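Local coordinates for glyoxalase family protein (Bacillus cereus, PDB 1ZSW), which is of unknown function but binds zinc and probably acts as a metal-dependent enzyme of the glyoxalase/dioxygenase (vicinal oxygen chelate) superfamily, at residues A[33-38]-A[83-88]; A[145-150]-A[239-244]; A[69-74]-A[333-338]. All blocks are in the same frame, centred on the assembly; numbering follows the deposited sequence. Where two conformers were deposited one is given.

Contact 1: A[33-38]-A[83-88]; sequences HISMVT and ELSFFE. With ZN (zinc ion), chain B.
Met-36 and Phe-86 form the apolar centre where the first and last strands of a beta-alpha-beta-beta-beta module, the building unit of the vicinal oxygen chelate fold, run side by side in parallel. Bent at both chi2 (71°) and chi3 (72°), the methionine chain curls back so that its methyl lies over one face of the ring, CE of Met-36 being 3.9 Å from the Phe-86 ring centroid in a CH-pi contact. The sulfur adds a Met-aromatic contact from farther above the same ring, and CB of Met-36 presses on CE1 of Phe-86 at 3.4 Å. On this same side of the sheet, CG2 of Thr-38 continues the packing toward CB of Phe-86 (4.0 Å).

Five backbone hydrogen bonds join the strands, alternating in direction as parallel pairing requires; the N of Ser-85 reaches the O of Ile-34 at 2.9 Å. The other side of the sheet is polar around Ser-35 and Ser-85, whose OG atoms share a short hydrogen bond of 2.6 Å. Ser-85 OG is also bonded to His-70, while Ser-35 OG lies in the plane of the His-33 imidazole, at its edge. Beyond the serines lies the metal site, which His-33 shares with His-246 and Glu-294: NE2 of His-33 binds the zinc ion at 2.1 Å.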
loop_
_atom_site.group_PDB
_atom_site.type_symbol
_atom_site.label_atom_id
_atom_site.label_comp_id
_atom_site.label_asym_id
_atom_site.label_seq_id
_atom_site.Cartn_x
_atom_site.Cartn_y
_atom_site.Cartn_z
ATOM N N HIS A 33 -2.090 -3.308 -1.243
ATOM C CA HIS A 33 -0.668 -2.983 -1.259
ATOM C C HIS A 33 -0.521 -1.559 -1.658
ATOM O O HIS A 33 -1.516 -0.907 -2.025
ATOM C CB HIS A 33 0.135 -3.879 -2.247
ATOM C CG HIS A 33 -0.245 -3.725 -3.692
ATOM N ND1 HIS A 33 -1.244 -4.484 -4.278
ATOM C CD2 HIS A 33 0.291 -2.973 -4.693
ATOM C CE1 HIS A 33 -1.339 -4.168 -5.563
ATOM N NE2 HIS A 33 -0.412 -3.263 -5.843
ATOM N N ILE A 34 0.712 -1.062 -1.581
ATOM C CA ILE A 34 0.987 0.309 -2.014
ATOM C C ILE A 34 2.328 0.270 -2.718
ATOM O O ILE A 34 3.200 -0.478 -2.276
ATOM C CB ILE A 34 0.948 1.286 -0.783
ATOM C CG1 ILE A 34 1.008 2.767 -1.188
ATOM C CG2 ILE A 34 1.961 0.879 0.313
ATOM C CD1 ILE A 34 0.393 3.681 -0.087
ATOM N N SER A 35 2.432 0.993 -3.823
ATOM C CA SER A 35 3.611 0.906 -4.709
ATOM C C SER A 35 4.265 2.258 -4.902
ATOM O O SER A 35 3.553 3.227 -5.076
ATOM C CB SER A 35 3.229 0.317 -6.076
ATOM O OG SER A 35 2.825 -1.052 -5.818
ATOM N N MET A 36 5.603 2.249 -4.933
ATOM C CA MET A 36 6.463 3.454 -4.857
ATOM C C MET A 36 7.587 3.348 -5.863
ATOM O O MET A 36 7.816 2.304 -6.482
ATOM C CB MET A 36 7.101 3.500 -3.454
ATOM C CG MET A 36 6.219 4.029 -2.321
ATOM S SD MET A 36 4.887 2.934 -1.826
ATOM C CE MET A 36 5.802 1.650 -0.982
ATOM N N VAL A 37 8.287 4.463 -6.056
ATOM C CA VAL A 37 9.463 4.517 -6.913
ATOM C C VAL A 37 10.699 4.750 -6.056
ATOM O O VAL A 37 10.695 5.642 -5.198
ATOM C CB VAL A 37 9.294 5.663 -7.901
ATOM C CG1 VAL A 37 10.590 5.904 -8.736
ATOM C CG2 VAL A 37 8.113 5.381 -8.852
ATOM N N THR A 38 11.733 3.928 -6.296
ATOM C CA THR A 38 13.070 4.070 -5.672
ATOM C C THR A 38 14.114 4.281 -6.758
ATOM O O THR A 38 13.972 3.798 -7.875
ATOM C CB THR A 38 13.460 2.858 -4.778
ATOM O OG1 THR A 38 14.692 3.134 -4.095
ATOM C CG2 THR A 38 13.642 1.585 -5.577
ATOM N N GLU A 83 1.867 -5.429 1.975
ATOM C CA GLU A 83 2.788 -5.335 0.871
ATOM C C GLU A 83 3.135 -3.890 0.529
ATOM O O GLU A 83 2.231 -3.123 0.150
ATOM C CB GLU A 83 2.112 -5.934 -0.381
ATOM C CG GLU A 83 1.597 -7.370 -0.201
ATOM C CD GLU A 83 0.715 -7.830 -1.359
ATOM O OE1 GLU A 83 0.771 -7.204 -2.446
ATOM O OE2 GLU A 83 -0.053 -8.798 -1.168
ATOM N N LEU A 84 4.430 -3.547 0.629
ATOM C CA LEU A 84 4.980 -2.299 0.078
ATOM C C LEU A 84 5.861 -2.715 -1.078
ATOM O O LEU A 84 6.746 -3.546 -0.915
ATOM C CB LEU A 84 5.828 -1.535 1.107
ATOM C CG LEU A 84 5.336 -1.217 2.520
ATOM C CD1 LEU A 84 5.987 0.085 3.052
ATOM C CD2 LEU A 84 3.837 -1.188 2.728
ATOM N N SER A 85 5.600 -2.158 -2.246
ATOM C CA SER A 85 6.443 -2.534 -3.387
ATOM C C SER A 85 7.093 -1.293 -3.996
ATOM O O SER A 85 6.576 -0.167 -3.841
ATOM C CB SER A 85 5.620 -3.304 -4.399
ATOM O OG SER A 85 5.033 -2.425 -5.335
ATOM N N PHE A 86 8.248 -1.498 -4.634
ATOM C CA PHE A 86 9.047 -0.414 -5.186
ATOM C C PHE A 86 9.543 -0.789 -6.562
ATOM O O PHE A 86 10.033 -1.902 -6.737
ATOM C CB PHE A 86 10.274 -0.191 -4.280
ATOM C CG PHE A 86 9.933 0.360 -2.933
ATOM C CD1 PHE A 86 10.008 1.741 -2.739
ATOM C CD2 PHE A 86 9.546 -0.475 -1.871
ATOM C CE1 PHE A 86 9.667 2.283 -1.532
ATOM C CE2 PHE A 86 9.216 0.102 -0.582
ATOM C CZ PHE A 86 9.302 1.475 -0.455
ATOM N N PHE A 87 9.414 0.139 -7.507
ATOM C CA PHE A 87 10.012 0.012 -8.856
ATOM C C PHE A 87 11.319 0.753 -8.760
ATOM O O PHE A 87 11.336 1.909 -8.334
ATOM C CB PHE A 87 9.102 0.704 -9.881
ATOM C CG PHE A 87 7.770 0.032 -10.016
ATOM C CD1 PHE A 87 6.639 0.557 -9.371
ATOM C CD2 PHE A 87 7.655 -1.142 -10.758
ATOM C CE1 PHE A 87 5.398 -0.081 -9.489
ATOM C CE2 PHE A 87 6.416 -1.786 -10.873
ATOM C CZ PHE A 87 5.302 -1.244 -10.241
ATOM N N GLU A 88 12.410 0.104 -9.161
ATOM C CA GLU A 88 13.702 0.780 -9.150
ATOM C C GLU A 88 13.899 1.458 -10.485
ATOM O O GLU A 88 13.905 0.794 -11.519
ATOM C CB GLU A 88 14.883 -0.180 -8.902
ATOM C CG GLU A 88 16.216 0.615 -8.886
ATOM C CD GLU A 88 17.480 -0.248 -9.081
ATOM O OE1 GLU A 88 18.478 -0.044 -8.354
ATOM O OE2 GLU A 88 17.468 -1.121 -9.952
HETATM ZN ZN ZN B . -0.205 -2.399 -7.771
#

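Contact 2: A[145-150]-A[239-244]; sequences DAEGLR and PGRGSI
A single carboxylate oxygen, OE1 of Glu-147, accepts two nitrogens of one arginine: Arg-241 approaches side-on and gives it NE at 2.7 Å and NH1 at 3.0 Å from OE1. This salt bridge links two beta turns, a type I turn from Asp-145 to Gly-148 and a type II turn from Gly-240 to Ser-243, on loops from the two glyoxalase-family halves of the chain. OE1 sits in the guanidinium plane and is met on its anti side, with the carboxylate turned 85° against the guanidinium. Lys-39 N also bonds to OE1, and OE2 goes to Thr-38 OG1, an array that would probably stabilise the negative charge.

Beneath the bridge the two loops come close because Gly-242 has no side chain: its CA lies 3.6 Å from O of Glu-147. Deeper still, Leu-149 and Ile-244 cross at about a right angle, CD1 of the leucine meeting CG1 of the isoleucine at 3.5 Å; a chi1 of 178° sets CG of Leu-149 opposite the backbone N and brings its CD1 to this buried partner, where CD1 also rests against O of Gly-242. The first turn is braced internally by an Asx turn. OD1 of Asp-145 receives N of Glu-147 at 2.9 Å and N of Leu-149 at 3.1 Å, the two donors coming from opposite faces of the carboxylate plane.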
loop_
_atom_site.group_PDB
_atom_site.type_symbol
_atom_site.label_atom_id
_atom_site.label_comp_id
_atom_site.label_asym_id
_atom_site.label_seq_id
_atom_site.Cartn_x
_atom_site.Cartn_y
_atom_site.Cartn_z
ATOM N N ASP A 145 12.138 7.590 4.811
ATOM C CA ASP A 145 13.312 6.962 4.258
ATOM C C ASP A 145 14.242 8.005 3.647
ATOM O O ASP A 145 13.922 9.214 3.628
ATOM C CB ASP A 145 12.991 5.762 3.328
ATOM C CG ASP A 145 12.519 6.155 1.969
ATOM O OD1 ASP A 145 12.569 7.349 1.581
ATOM O OD2 ASP A 145 12.083 5.214 1.241
ATOM N N ALA A 146 15.387 7.560 3.158
ATOM C CA ALA A 146 16.395 8.479 2.613
ATOM C C ALA A 146 15.968 9.221 1.338
ATOM O O ALA A 146 16.602 10.210 0.939
ATOM C CB ALA A 146 17.695 7.715 2.354
ATOM N N GLU A 147 14.899 8.732 0.694
ATOM C CA GLU A 147 14.395 9.278 -0.567
ATOM C C GLU A 147 13.239 10.261 -0.367
ATOM O O GLU A 147 12.639 10.755 -1.343
ATOM C CB GLU A 147 13.924 8.106 -1.425
ATOM C CG GLU A 147 15.080 7.123 -1.668
ATOM C CD GLU A 147 14.874 6.242 -2.868
ATOM O OE1 GLU A 147 15.480 6.501 -3.936
ATOM O OE2 GLU A 147 14.118 5.274 -2.706
ATOM N N GLY A 148 12.889 10.497 0.893
ATOM C CA GLY A 148 11.841 11.450 1.209
ATOM C C GLY A 148 10.454 10.838 1.285
ATOM O O GLY A 148 9.472 11.561 1.363
ATOM N N LEU A 149 10.373 9.509 1.228
ATOM C CA LEU A 149 9.079 8.862 1.462
ATOM C C LEU A 149 8.679 9.011 2.914
ATOM O O LEU A 149 9.461 8.677 3.817
ATOM C CB LEU A 149 9.136 7.367 1.045
ATOM C CG LEU A 149 7.811 6.610 1.304
ATOM C CD1 LEU A 149 6.716 7.102 0.393
ATOM C CD2 LEU A 149 8.053 5.099 0.983
ATOM N N ARG A 150 7.438 9.457 3.139
ATOM C CA ARG A 150 6.937 9.683 4.477
ATOM C C ARG A 150 6.121 8.510 4.943
ATOM O O ARG A 150 5.189 8.075 4.224
ATOM C CB ARG A 150 6.111 10.990 4.543
ATOM C CG ARG A 150 6.989 12.239 4.265
ATOM C CD ARG A 150 6.103 13.438 3.922
ATOM N NE ARG A 150 5.733 13.432 2.497
ATOM C CZ ARG A 150 4.945 14.348 1.934
ATOM N NH1 ARG A 150 4.433 15.337 2.669
ATOM N NH2 ARG A 150 4.680 14.283 0.641
ATOM N N PRO A 239 6.290 13.827 -9.084
ATOM C CA PRO A 239 6.858 12.640 -8.473
ATOM C C PRO A 239 8.194 12.205 -9.055
ATOM O O PRO A 239 8.378 12.224 -10.262
ATOM C CB PRO A 239 5.822 11.559 -8.807
ATOM C CG PRO A 239 5.135 12.033 -10.013
ATOM C CD PRO A 239 5.137 13.535 -9.956
ATOM N N GLY A 240 9.054 11.743 -8.167
ATOM C CA GLY A 240 10.324 11.090 -8.534
ATOM C C GLY A 240 10.653 9.991 -7.535
ATOM O O GLY A 240 9.767 9.247 -7.130
ATOM N N ARG A 241 11.912 9.899 -7.100
ATOM C CA ARG A 241 12.266 8.908 -6.101
ATOM C C ARG A 241 11.508 9.214 -4.826
ATOM O O ARG A 241 11.287 10.405 -4.477
ATOM C CB ARG A 241 13.798 8.879 -5.889
ATOM C CG ARG A 241 14.304 10.083 -5.124
ATOM C CD ARG A 241 15.837 10.179 -5.094
ATOM N NE ARG A 241 16.451 8.987 -4.525
ATOM C CZ ARG A 241 17.732 8.872 -4.173
ATOM N NH1 ARG A 241 18.187 7.719 -3.680
ATOM N NH2 ARG A 241 18.551 9.908 -4.295
ATOM N N GLY A 242 11.021 8.175 -4.152
ATOM C CA GLY A 242 10.330 8.427 -2.886
ATOM C C GLY A 242 8.859 8.775 -3.101
ATOM O O GLY A 242 8.160 9.019 -2.118
ATOM N N SER A 243 8.395 8.732 -4.345
ATOM C CA SER A 243 6.993 8.998 -4.615
ATOM C C SER A 243 6.188 7.718 -4.487
ATOM O O SER A 243 6.716 6.614 -4.636
ATOM C CB SER A 243 6.780 9.589 -6.024
ATOM O OG SER A 243 7.198 8.695 -7.059
ATOM N N ILE A 244 4.902 7.900 -4.183
ATOM C CA ILE A 244 3.939 6.815 -4.140
ATOM C C ILE A 244 3.134 6.833 -5.439
ATOM O O ILE A 244 2.478 7.829 -5.768
ATOM C CB ILE A 244 3.018 6.924 -2.898
ATOM C CG1 ILE A 244 3.828 6.891 -1.598
ATOM C CG2 ILE A 244 2.009 5.773 -2.930
ATOM C CD1 ILE A 244 3.115 7.486 -0.356
#

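Contact 3: A[69-74]-A[333-338]; sequences YHLFYG and APIEEK
Ala-333 meets Tyr-69 through its backbone carbonyl. The tyrosine hydroxyl donates a hydrogen bond, OH of Tyr-69 to O of Ala-333, at 2.6 Å, approaching from above the carbonyl plane, 40° out of it. Seen from the ring, however, the same oxygen lies in plane at the edge, where it also comes within 3.2 Å of CE1 of Tyr-69. Pro-334 follows at the margin of the contact, its CA 3.9 Å from OH of Tyr-69, while its own CB points away from the strand.

Ile-335 then turns inward and provides the apolar half of the contact. Its CG1 is anti to the carbonyl carbon (chi1 -75°), which carries CD1 over the phenol: this methyl sits 3.8 Å from the Tyr-69 ring centroid, only 11° off the normal, a nearly centred CH-pi contact. The two side chains slide past each other in opposite directions, so the tyrosine reaches out to Ala-333 while the isoleucine reaches in toward the strand. There Ile-335 also meets Leu-71 tip to tip, with CD1 of the isoleucine 3.7 Å from CD2 of the leucine. Met-59, on the outermost strand 55-62, touches both of these side chains. Beyond Ile-335 the tail runs on past helix 41-51, where Asn-42 receives the N of Glu-336 and Lys-49 forms a salt bridge with Glu-337.

The C-terminal tail thus meets strand 69-74 through one methyl and one carbonyl, some way from the zinc. The short bond satisfies the tyrosine hydroxyl and, together with the methyl over its face, should limit the rotation of the ring.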
loop_
_atom_site.group_PDB
_atom_site.type_symbol
_atom_site.label_atom_id
_atom_site.label_comp_id
_atom_site.label_asym_id
_atom_site.label_seq_id
_atom_site.Cartn_x
_atom_site.Cartn_y
_atom_site.Cartn_z
ATOM N N TYR A 69 13.613 -3.407 -11.977
ATOM C CA TYR A 69 13.289 -4.210 -10.788
ATOM C C TYR A 69 11.971 -3.757 -10.183
ATOM O O TYR A 69 11.637 -2.562 -10.187
ATOM C CB TYR A 69 14.352 -4.078 -9.702
ATOM C CG TYR A 69 15.532 -5.064 -9.717
ATOM C CD1 TYR A 69 16.839 -4.603 -9.794
ATOM C CD2 TYR A 69 15.320 -6.435 -9.609
ATOM C CE1 TYR A 69 17.919 -5.491 -9.774
ATOM C CE2 TYR A 69 16.394 -7.335 -9.593
ATOM C CZ TYR A 69 17.681 -6.853 -9.658
ATOM O OH TYR A 69 18.740 -7.746 -9.645
ATOM N N HIS A 70 11.240 -4.729 -9.657
ATOM C CA HIS A 70 10.061 -4.511 -8.855
ATOM C C HIS A 70 10.241 -5.377 -7.596
ATOM O O HIS A 70 10.276 -6.603 -7.658
ATOM C CB HIS A 70 8.771 -4.852 -9.637
ATOM C CG HIS A 70 7.513 -4.396 -8.977
ATOM N ND1 HIS A 70 6.260 -4.819 -9.385
ATOM C CD2 HIS A 70 7.308 -3.578 -7.912
ATOM C CE1 HIS A 70 5.340 -4.248 -8.624
ATOM N NE2 HIS A 70 5.948 -3.504 -7.717
ATOM N N LEU A 71 10.407 -4.735 -6.436
ATOM C CA LEU A 71 10.665 -5.440 -5.193
ATOM C C LEU A 71 9.485 -5.313 -4.221
ATOM O O LEU A 71 8.928 -4.208 -4.054
ATOM C CB LEU A 71 11.926 -4.853 -4.520
ATOM C CG LEU A 71 13.166 -4.606 -5.388
ATOM C CD1 LEU A 71 14.235 -4.108 -4.470
ATOM C CD2 LEU A 71 13.624 -5.902 -6.072
ATOM N N PHE A 72 8.995 -6.436 -3.673
ATOM C CA PHE A 72 7.906 -6.374 -2.685
ATOM C C PHE A 72 8.489 -6.756 -1.341
ATOM O O PHE A 72 9.372 -7.644 -1.234
ATOM C CB PHE A 72 6.757 -7.388 -2.944
ATOM C CG PHE A 72 5.877 -7.094 -4.140
ATOM C CD1 PHE A 72 6.323 -7.365 -5.429
ATOM C CD2 PHE A 72 4.567 -6.630 -3.962
ATOM C CE1 PHE A 72 5.496 -7.146 -6.533
ATOM C CE2 PHE A 72 3.722 -6.401 -5.065
ATOM C CZ PHE A 72 4.195 -6.660 -6.354
ATOM N N TYR A 73 8.005 -6.045 -0.319
ATOM C CA TYR A 73 8.248 -6.348 1.104
ATOM C C TYR A 73 6.914 -6.523 1.817
ATOM O O TYR A 73 5.912 -5.886 1.470
ATOM C CB TYR A 73 9.007 -5.170 1.732
ATOM C CG TYR A 73 10.277 -4.798 0.978
ATOM C CD1 TYR A 73 10.257 -3.819 -0.031
ATOM C CD2 TYR A 73 11.503 -5.476 1.228
ATOM C CE1 TYR A 73 11.396 -3.465 -0.736
ATOM C CE2 TYR A 73 12.662 -5.136 0.498
ATOM C CZ TYR A 73 12.589 -4.129 -0.474
ATOM O OH TYR A 73 13.677 -3.733 -1.200
ATOM N N GLY A 74 6.893 -7.344 2.851
ATOM C CA GLY A 74 5.682 -7.529 3.623
ATOM C C GLY A 74 5.911 -8.487 4.752
ATOM O O GLY A 74 6.999 -8.569 5.282
ATOM N N ALA A 333 21.575 -5.767 -12.528
ATOM C CA ALA A 333 22.645 -5.886 -11.538
ATOM C C ALA A 333 22.101 -6.598 -10.319
ATOM O O ALA A 333 20.966 -6.333 -9.904
ATOM C CB ALA A 333 23.159 -4.528 -11.150
ATOM N N PRO A 334 22.896 -7.510 -9.730
ATOM C CA PRO A 334 22.421 -8.199 -8.529
ATOM C C PRO A 334 22.176 -7.218 -7.379
ATOM O O PRO A 334 22.833 -6.179 -7.299
ATOM C CB PRO A 334 23.570 -9.153 -8.184
ATOM C CG PRO A 334 24.757 -8.637 -8.927
ATOM C CD PRO A 334 24.241 -7.961 -10.145
ATOM N N ILE A 335 21.225 -7.531 -6.510
ATOM C CA ILE A 335 20.991 -6.673 -5.355
ATOM C C ILE A 335 21.977 -7.055 -4.266
ATOM O O ILE A 335 22.010 -8.198 -3.818
ATOM C CB ILE A 335 19.525 -6.707 -4.897
ATOM C CG1 ILE A 335 18.686 -5.889 -5.883
ATOM C CG2 ILE A 335 19.377 -6.162 -3.462
ATOM C CD1 ILE A 335 17.258 -6.263 -5.918
ATOM N N GLU A 336 22.806 -6.095 -3.879
ATOM C CA GLU A 336 23.885 -6.338 -2.936
ATOM C C GLU A 336 23.419 -6.133 -1.504
ATOM O O GLU A 336 22.881 -5.078 -1.178
ATOM C CB GLU A 336 25.059 -5.406 -3.238
ATOM C CG GLU A 336 25.709 -5.635 -4.598
ATOM C CD GLU A 336 26.645 -4.506 -4.996
ATOM O OE1 GLU A 336 26.492 -3.972 -6.121
ATOM O OE2 GLU A 336 27.524 -4.140 -4.180
ATOM N N GLU A 337 23.638 -7.141 -0.662
ATOM C CA GLU A 337 23.320 -7.064 0.761
ATOM C C GLU A 337 24.410 -6.307 1.504
ATOM O O GLU A 337 25.576 -6.707 1.482
ATOM C CB GLU A 337 23.155 -8.461 1.363
ATOM C CG GLU A 337 21.967 -9.253 0.808
ATOM C CD GLU A 337 20.610 -8.723 1.276
ATOM O OE1 GLU A 337 20.553 -8.039 2.318
ATOM O OE2 GLU A 337 19.599 -9.007 0.598
ATOM N N LYS A 338 24.029 -5.204 2.148
ATOM C CA LYS A 338 24.982 -4.377 2.887
ATOM C C LYS A 338 24.797 -4.514 4.402
ATOM O O LYS A 338 23.921 -5.244 4.887
ATOM C CB LYS A 338 24.914 -2.906 2.432
ATOM C CG LYS A 338 23.724 -2.101 2.948
ATOM C CD LYS A 338 23.516 -0.812 2.137
ATOM C CE LYS A 338 23.117 0.361 3.043
ATOM N NZ LYS A 338 22.440 1.490 2.322
ATOM O OXT LYS A 338 25.536 -3.909 5.182
#

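Contact 1 lies between the other two, its centre about 10 Å from that of contact 2 and about 11 Å from that of contact 3. Toward contact 2 it is joined by a probable hydrogen bond between Gly-242 N and Val-37 O (2.8 Å) and by packing of Met-36 CB on Ser-243 O (3.4 Å). Toward contact 3, strands 83-88 and 69-74 are sheet neighbours, with Phe-86 N bonded to Leu-71 O at 2.9 Å. Contacts 2 and 3 do not touch, their nearest atoms being about 8 Å apart. The zinc ion belongs to contact 1. In contact 2 the side chain of Ile-244 is about 10 Å from the zinc ion, and in contact 3 the side chain of Leu-71 is about 13 Å from the zinc ion.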